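Local coordinates for protein AgaA (Rhizobium radiobacter, PDB 6HLX) that binds the opine agropinic acid as the periplasmic substrate-binding protein of an ABC transporter, serving its import into the bacterial cell, at residues V257-A260 with I261-V265; H304-E307 with K308-L312; D434-V437 with D438-E442; Q336-A339 with I340-S344. All coordinates share one frame; numbering follows the deposited sequence.

Interaction 1: V257-A260 with I261-V265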
# COMPACT_ATOMS: atom_id res chain seq x y z
N VAL A 257 6.40 22.19 -14.72
CA VAL A 257 7.25 22.14 -13.51
C VAL A 257 7.44 20.67 -13.09
O VAL A 257 8.56 20.25 -12.75
CB VAL A 257 6.72 23.02 -12.34
CG1 VAL A 257 7.44 22.74 -11.02
CG2 VAL A 257 6.79 24.51 -12.69
N ARG A 258 6.34 19.89 -13.10
CA ARG A 258 6.41 18.49 -12.71
C ARG A 258 7.30 17.72 -13.70
O ARG A 258 8.17 16.97 -13.26
CB ARG A 258 5.00 17.88 -12.59
CG ARG A 258 4.12 18.69 -11.61
CD ARG A 258 2.81 17.98 -11.30
NE ARG A 258 1.92 17.92 -12.46
CZ ARG A 258 0.74 18.53 -12.55
NH1 ARG A 258 -0.03 18.35 -13.61
NH2 ARG A 258 0.33 19.34 -11.58
N GLN A 259 7.16 18.01 -15.01
CA GLN A 259 8.02 17.41 -16.05
C GLN A 259 9.46 17.86 -15.88
O GLN A 259 10.35 17.03 -16.03
CB GLN A 259 7.53 17.75 -17.48
CG GLN A 259 6.22 17.06 -17.87
CD GLN A 259 6.18 16.69 -19.35
OE1 GLN A 259 7.12 16.90 -20.10
NE2 GLN A 259 5.10 16.09 -19.79
N ALA A 260 9.72 19.17 -15.55
CA ALA A 260 11.10 19.64 -15.32
C ALA A 260 11.79 18.77 -14.25
O ALA A 260 12.92 18.35 -14.45
CB ALA A 260 11.12 21.10 -14.88
N ILE A 261 11.08 18.46 -13.16
CA ILE A 261 11.59 17.60 -12.08
C ILE A 261 11.89 16.18 -12.60
O ILE A 261 12.94 15.64 -12.29
CB ILE A 261 10.64 17.64 -10.88
CG1 ILE A 261 10.73 19.04 -10.22
CG2 ILE A 261 11.00 16.53 -9.88
CD1 ILE A 261 9.66 19.33 -9.22
N ALA A 262 10.99 15.62 -13.45
CA ALA A 262 11.20 14.30 -14.07
C ALA A 262 12.47 14.31 -14.97
O ALA A 262 13.17 13.30 -15.01
CB ALA A 262 9.99 13.92 -14.90
N TYR A 263 12.78 15.44 -15.64
CA TYR A 263 13.98 15.54 -16.50
C TYR A 263 15.25 15.83 -15.69
O TYR A 263 16.36 15.54 -16.17
CB TYR A 263 13.79 16.65 -17.57
CG TYR A 263 12.96 16.23 -18.77
CD1 TYR A 263 13.47 15.36 -19.73
CD2 TYR A 263 11.67 16.73 -18.95
CE1 TYR A 263 12.71 14.99 -20.84
CE2 TYR A 263 10.91 16.36 -20.07
CZ TYR A 263 11.43 15.48 -21.00
OH TYR A 263 10.69 15.10 -22.09
N ALA A 264 15.12 16.49 -14.53
CA ALA A 264 16.27 16.93 -13.73
C ALA A 264 16.85 15.89 -12.79
O ALA A 264 18.01 16.03 -12.38
CB ALA A 264 15.90 18.17 -12.92
N VAL A 265 16.06 14.91 -12.37
CA VAL A 265 16.55 13.96 -11.38
C VAL A 265 17.23 12.77 -12.03
O VAL A 265 16.56 11.98 -12.69
CB VAL A 265 15.46 13.54 -10.36
CG1 VAL A 265 16.02 12.56 -9.32
CG2 VAL A 265 14.86 14.76 -9.67
O HOH W 1 8.24 16.21 -22.53

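Interaction 2: H304-E307 with K308-L312. With ZN (zinc ion), chain P.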
# COMPACT_ATOMS: atom_id res chain seq x y z
N HIS A 304 17.37 11.85 -18.59
CA HIS A 304 18.03 12.80 -17.71
C HIS A 304 18.59 13.92 -18.58
O HIS A 304 19.47 13.67 -19.41
CB HIS A 304 19.12 12.16 -16.85
CG HIS A 304 19.77 13.15 -15.94
ND1 HIS A 304 19.03 13.98 -15.11
CD2 HIS A 304 21.09 13.43 -15.76
CE1 HIS A 304 19.91 14.72 -14.46
NE2 HIS A 304 21.16 14.42 -14.82
N HIS A 305 18.06 15.14 -18.41
CA HIS A 305 18.47 16.28 -19.21
C HIS A 305 18.27 17.59 -18.48
O HIS A 305 17.20 18.21 -18.57
CB HIS A 305 17.73 16.25 -20.56
CG HIS A 305 18.55 16.81 -21.65
ND1 HIS A 305 18.09 16.86 -22.93
CD2 HIS A 305 19.78 17.38 -21.59
CE1 HIS A 305 19.06 17.47 -23.61
NE2 HIS A 305 20.12 17.69 -22.83
N VAL A 306 19.28 17.99 -17.71
CA VAL A 306 19.29 19.18 -16.86
C VAL A 306 18.93 20.46 -17.62
O VAL A 306 18.08 21.22 -17.18
CB VAL A 306 20.63 19.30 -16.08
CG1 VAL A 306 20.74 20.64 -15.36
CG2 VAL A 306 20.80 18.14 -15.10
N GLU A 307 19.57 20.69 -18.78
CA GLU A 307 19.31 21.92 -19.53
C GLU A 307 17.86 21.99 -20.06
O GLU A 307 17.27 23.07 -20.07
CB GLU A 307 20.38 22.19 -20.61
CG GLU A 307 21.42 21.10 -20.86
CD GLU A 307 22.39 20.61 -19.79
OE1 GLU A 307 23.39 21.30 -19.50
OE2 GLU A 307 22.19 19.48 -19.30
N LYS A 308 17.26 20.82 -20.38
CA LYS A 308 15.86 20.72 -20.80
C LYS A 308 14.94 21.06 -19.60
O LYS A 308 13.95 21.77 -19.77
CB LYS A 308 15.54 19.32 -21.35
CG LYS A 308 14.20 19.25 -22.08
CD LYS A 308 13.97 17.89 -22.73
CE LYS A 308 12.88 17.94 -23.78
NZ LYS A 308 11.54 18.22 -23.20
N ALA A 309 15.30 20.57 -18.39
CA ALA A 309 14.55 20.86 -17.16
C ALA A 309 14.58 22.35 -16.85
O ALA A 309 13.54 22.92 -16.51
CB ALA A 309 15.15 20.08 -15.99
N LYS A 310 15.77 22.99 -16.99
CA LYS A 310 15.91 24.44 -16.79
C LYS A 310 15.03 25.22 -17.76
O LYS A 310 14.37 26.18 -17.34
CB LYS A 310 17.37 24.87 -16.95
CG LYS A 310 18.15 24.83 -15.66
CD LYS A 310 19.45 25.60 -15.78
CE LYS A 310 20.64 24.77 -15.39
NZ LYS A 310 21.91 25.53 -15.58
N ALA A 311 15.00 24.81 -19.06
CA ALA A 311 14.18 25.50 -20.06
C ALA A 311 12.70 25.39 -19.74
O ALA A 311 11.99 26.38 -19.90
CB ALA A 311 14.47 24.98 -21.47
N LEU A 312 12.24 24.21 -19.24
CA LEU A 312 10.85 24.00 -18.84
C LEU A 312 10.43 24.89 -17.69
O LEU A 312 9.32 25.41 -17.72
CB LEU A 312 10.59 22.52 -18.49
CG LEU A 312 10.28 21.62 -19.69
CD1 LEU A 312 10.38 20.16 -19.31
CD2 LEU A 312 8.90 21.91 -20.28
ZN ZN P . 22.52 15.53 -13.80
O HOH W 2 21.73 16.25 -12.19

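Interaction 3: D434-V437 with D438-E442. With ACT (acetate ion), chain J.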
# COMPACT_ATOMS: atom_id res chain seq x y z
N ASP A 434 -4.13 2.69 -22.66
CA ASP A 434 -3.08 3.23 -23.53
C ASP A 434 -3.29 4.74 -23.75
O ASP A 434 -2.32 5.50 -23.72
CB ASP A 434 -3.03 2.49 -24.87
CG ASP A 434 -2.47 1.08 -24.82
OD1 ASP A 434 -1.72 0.77 -23.86
OD2 ASP A 434 -2.78 0.29 -25.74
N ALA A 435 -4.56 5.16 -23.97
CA ALA A 435 -4.87 6.59 -24.13
C ALA A 435 -4.66 7.33 -22.79
O ALA A 435 -4.16 8.46 -22.77
CB ALA A 435 -6.30 6.78 -24.63
N PHE A 436 -4.99 6.66 -21.67
CA PHE A 436 -4.80 7.24 -20.33
C PHE A 436 -3.30 7.54 -20.12
O PHE A 436 -2.95 8.62 -19.64
CB PHE A 436 -5.31 6.28 -19.22
CG PHE A 436 -4.64 6.55 -17.89
CD1 PHE A 436 -5.07 7.59 -17.07
CD2 PHE A 436 -3.52 5.83 -17.50
CE1 PHE A 436 -4.40 7.89 -15.88
CE2 PHE A 436 -2.83 6.16 -16.32
CZ PHE A 436 -3.29 7.17 -15.51
N VAL A 437 -2.43 6.58 -20.50
CA VAL A 437 -0.98 6.71 -20.29
C VAL A 437 -0.42 7.97 -20.99
O VAL A 437 0.36 8.71 -20.40
CB VAL A 437 -0.24 5.42 -20.69
CG1 VAL A 437 1.24 5.69 -20.92
CG2 VAL A 437 -0.41 4.33 -19.62
N ASP A 438 -0.86 8.24 -22.23
CA ASP A 438 -0.43 9.46 -22.96
C ASP A 438 -0.76 10.72 -22.15
O ASP A 438 0.10 11.60 -22.01
CB ASP A 438 -1.14 9.52 -24.32
CG ASP A 438 -0.72 8.44 -25.30
OD1 ASP A 438 0.24 7.70 -24.99
OD2 ASP A 438 -1.33 8.36 -26.39
N ARG A 439 -1.99 10.79 -21.62
CA ARG A 439 -2.41 11.96 -20.84
C ARG A 439 -1.69 12.02 -19.48
O ARG A 439 -1.35 13.11 -19.01
CB ARG A 439 -3.94 11.99 -20.65
CG ARG A 439 -4.41 13.25 -19.94
CD ARG A 439 -5.19 14.14 -20.84
NE ARG A 439 -5.61 15.37 -20.18
CZ ARG A 439 -5.33 16.59 -20.64
NH1 ARG A 439 -5.78 17.66 -20.00
NH2 ARG A 439 -4.60 16.74 -21.74
N ALA A 440 -1.44 10.85 -18.86
CA ALA A 440 -0.71 10.77 -17.58
C ALA A 440 0.73 11.30 -17.76
O ALA A 440 1.27 11.92 -16.85
CB ALA A 440 -0.67 9.33 -17.11
N LEU A 441 1.36 11.01 -18.90
CA LEU A 441 2.73 11.49 -19.15
C LEU A 441 2.72 12.99 -19.43
O LEU A 441 3.53 13.74 -18.89
CB LEU A 441 3.33 10.75 -20.35
CG LEU A 441 3.72 9.30 -20.09
CD1 LEU A 441 3.93 8.54 -21.42
CD2 LEU A 441 4.99 9.23 -19.22
N GLU A 442 1.78 13.44 -20.28
CA GLU A 442 1.65 14.84 -20.64
C GLU A 442 1.51 15.75 -19.40
O GLU A 442 2.22 16.76 -19.28
CB GLU A 442 0.45 15.03 -21.58
CG GLU A 442 0.23 16.48 -21.96
CD GLU A 442 -1.01 16.75 -22.79
OE1 GLU A 442 -1.28 17.94 -23.07
OE2 GLU A 442 -1.71 15.78 -23.16
C ACT J . -4.81 20.32 -21.97
O ACT J . -3.96 19.67 -22.64
OXT ACT J . -4.57 20.91 -20.88
CH3 ACT J . -6.26 20.40 -22.51

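Interaction 4: Q336-A339 with I340-S344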
# COMPACT_ATOMS: atom_id res chain seq x y z
N GLN A 336 15.10 8.77 3.34
CA GLN A 336 15.97 9.91 3.61
C GLN A 336 16.99 10.12 2.48
O GLN A 336 17.16 11.25 2.02
CB GLN A 336 16.71 9.72 4.94
CG GLN A 336 17.81 10.78 5.14
CD GLN A 336 18.34 10.75 6.53
OE1 GLN A 336 17.59 10.85 7.48
NE2 GLN A 336 19.64 10.60 6.68
N ASN A 337 17.66 9.05 2.03
CA ASN A 337 18.69 9.18 0.99
C ASN A 337 18.09 9.53 -0.37
O ASN A 337 18.71 10.29 -1.13
CB ASN A 337 19.58 7.94 0.94
CG ASN A 337 20.48 7.88 2.15
OD1 ASN A 337 21.01 8.90 2.61
ND2 ASN A 337 20.67 6.70 2.69
N THR A 338 16.85 9.05 -0.65
CA THR A 338 16.18 9.45 -1.90
C THR A 338 15.93 10.96 -1.81
O THR A 338 16.15 11.68 -2.79
CB THR A 338 14.87 8.66 -2.10
OG1 THR A 338 15.20 7.28 -2.36
CG2 THR A 338 14.00 9.23 -3.27
N ALA A 339 15.45 11.43 -0.65
CA ALA A 339 15.17 12.87 -0.45
C ALA A 339 16.43 13.73 -0.62
O ALA A 339 16.38 14.78 -1.29
CB ALA A 339 14.53 13.11 0.91
N ILE A 340 17.57 13.28 -0.06
CA ILE A 340 18.86 13.97 -0.17
C ILE A 340 19.29 14.06 -1.65
O ILE A 340 19.68 15.14 -2.12
CB ILE A 340 19.94 13.30 0.72
CG1 ILE A 340 19.64 13.57 2.21
CG2 ILE A 340 21.37 13.75 0.32
CD1 ILE A 340 20.44 12.68 3.21
N ALA A 341 19.15 12.94 -2.39
CA ALA A 341 19.50 12.92 -3.82
C ALA A 341 18.62 13.89 -4.61
O ALA A 341 19.14 14.66 -5.42
CB ALA A 341 19.37 11.50 -4.37
N ILE A 342 17.29 13.91 -4.33
CA ILE A 342 16.37 14.83 -5.01
C ILE A 342 16.76 16.29 -4.74
O ILE A 342 16.80 17.10 -5.67
CB ILE A 342 14.89 14.51 -4.64
CG1 ILE A 342 14.49 13.15 -5.26
CG2 ILE A 342 13.92 15.65 -5.11
CD1 ILE A 342 13.19 12.55 -4.74
N GLN A 343 17.11 16.60 -3.48
CA GLN A 343 17.52 17.94 -3.06
C GLN A 343 18.74 18.39 -3.86
O GLN A 343 18.75 19.51 -4.36
CB GLN A 343 17.83 17.94 -1.56
CG GLN A 343 18.33 19.28 -1.02
CD GLN A 343 18.77 19.14 0.40
OE1 GLN A 343 19.58 18.28 0.75
NE2 GLN A 343 18.24 20.00 1.26
N SER A 344 19.78 17.54 -3.96
CA SER A 344 21.00 17.92 -4.69
C SER A 344 20.77 18.01 -6.19
O SER A 344 21.28 18.93 -6.83
CB SER A 344 22.17 17.01 -4.33
OG SER A 344 21.84 15.65 -4.52

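Interaction 1: V257-A260 with I261-V265
Residues 257-264 pair i to i+4 in a buried local contact along most of helix 255-264, to its C-terminal end, where backbone hydrogen bonds are accompanied by two side-chain pairings. Ile-261 N donates to Val-257 O at 3.1 Å, and Ala-262 N reaches Arg-258 O in the same way. Tyr-263 N bonds Gln-259 O at 2.9 Å and adds a weak second bond to Ala-260 O, a sign of the turn tightening near the C-terminal end; Val-265 is the first residue to leave helical geometry. The polar pair is Gln-259 with Tyr-263. Both side chains start anti to their carbonyl carbons (chi1 -70° and -80°) and therefore run alongside each other, with amide and ring planes 49° apart and Gln-259 OE1 3.8 Å from Tyr-263 CE2. One water joins their ends, donating to Gln-259 OE1 at 2.8 Å and lying 2.7 Å from Tyr-263 OH, in the plane of the ring at its edge. The amide's other end, NE2, bonds Tyr-301 OH, so both halves of the group are held and its flip is fixed. Apolar contact is lighter: Val-257 CG1 stands 4.4 Å from Ile-261 CD1. The helix is enclosed on several sides. Ile-261 packs on Leu-243 and Phe-245 of strand 240-245 and on Leu-346 of helix 333-347, while Ala-260, Tyr-263 and Ala-264 meet helix 306-315, and Arg-258 bonds the carbonyls of Phe-252 and Leu-443.

Interaction 2: H304-E307 with K308-L312
Next to His-304, which binds a zinc ion through NE2 at 2.0 Å, His-305 lays its imidazole across the start of the Lys-308 side chain at about a right angle, with CG of His-305 3.9 Å from CB of Lys-308 and the backbone N of Lys-308 over one ring face. A water is a further ligand of the zinc ion, 1.9 Å from the metal and in the plane of the His-304 imidazole, whose ND1 makes a weak hydrogen bond to Tyr-263 O. His-305 occupies the N-cap position of helix 306-315, and its carbonyl O opens the bonding ladder by accepting from Ala-309 N at 3.0 Å. Val-306 follows in the first turn: its O takes Lys-310 N at 2.9 Å, while CG1 meets CE of Lys-310 at 4.1 Å as the two side chains cross obliquely. The other methyl, CG2, merely packs near the zinc ion, 3.4 Å away, and is not a ligand. Glu-307 O receives Ala-311 N. The carboxylate of Glu-307 stays apart from the Lys-310 amine, OE1 to NZ being 6.0 Å, so any attraction across this exposed surface is probably modest.

Interaction 3: D434-V437 with D438-E442
With CG anti to the backbone N (chi1 156°), the ring of Phe-436 swings forward along the helix until one face meets the methyl of Ala-440. This is a CH-pi contact: Ala-440 CB lies 4.1 Å from the Phe-436 ring centroid, 26° off the normal, and CZ is the nearest ring atom. Val-437 likewise sends CG1 forward, side by side with Leu-441, whose CD1 it meets at 4.0 Å. Backbone bonds accompany both pairs, Ala-440 N to Phe-436 O at 2.8 Å and Leu-441 N to Val-437 O at 2.9 Å. The two bonds immediately preceding, Asp-438 N to Asp-434 O and Arg-439 N to Ala-435 O, are weak. Arg-439 turns its guanidinium toward Glu-442, forming a salt bridge from NH2 to OE2 at 3.4 Å; NH2 also gives a nearly straight bond to an acetate oxygen (3.1 Å, 175°), the acetate probably coming from the crystallisation liquor. Its NE pairs with Asp-410, and Asp-438 has its own salt bridge to Lys-298. The arrangement is that of an amphipathic helix: helix 426-443 turns Phe-436 toward helices 388-393 and 411-422 and Leu-441 toward Ile-285 and Tyr-301, while its charged residues line a more exposed side.

Interaction 4: Q336-A339 with I340-S344
Two isoleucines carry the apolar contacts of segment 336-344, each lying against a residue four positions back. Ile-342 runs beside Thr-338, pointing the same way, and its CD1 touches Thr-338 CG2 at 3.7 Å. The methyl of Thr-338 is placed for this because CG2 stands anti to the backbone N, which leaves OG1 on the other branch (chi1 -68°) to bond the carbonyl of Phe-334 a turn earlier. Ile-340 CD1 meets two polar side chains, CG of Gln-336 at 3.8 Å and OD1 of Asn-337 at 3.9 Å, both lying alongside it. Gln-336 offers its aliphatic stem, CG being anti to the backbone N (chi1 170°), so the closest approach is carbon to carbon.

Helix 333-347 is the crossover helix of a beta-alpha-beta unit, between the parallel strands 322-327 and 351-356. Ala-339 packs on Leu-355 and Ile-342 on Leu-243 of the sheet, while the more exposed Ile-340 also touches Leu-355; Thr-338 and Ala-341 meet Ile-270 of helix 267-274.

The backbone makes four i to i+4 hydrogen bonds. Ile-340 N to Gln-336 O, Ile-342 N to Thr-338 O and Gln-343 N to Ala-339 O each measure 2.9 Å, and Ala-341 N reaches Asn-337 O at 3.0 Å. The narrow spread indicates a regular helix through these turns. Among the polar side chains, the amide of Gln-343 leaves the helix to bond Val-353 O through NE2, tying it to the backbone of strand 351-356.

How the interactions relate
All four are local contacts along one helix each, interaction 2 including the residues just before it, but their surroundings differ. Interaction 1 is wholly buried, interactions 3 and 4 are partly buried with one mainly apolar side each, and interaction 2 lies at the surface. Interactions 1 and 2 are direct neighbours, centres 8 Å apart: Tyr-263 O lies 2.8 Å from His-305 N, a probable hydrogen bond that joins the end of helix 255-264 to the N-cap of helix 306-315. Interactions 1 and 4 share strand 240-245, where both Ile-261 and Ile-342 rest on Leu-243. Interaction 3 meets interaction 1 through Gln-259 NE2, weakly bonded to Glu-442 O. Water bridging, metal binding, CH-pi contact and aliphatic pairing distinguish the four.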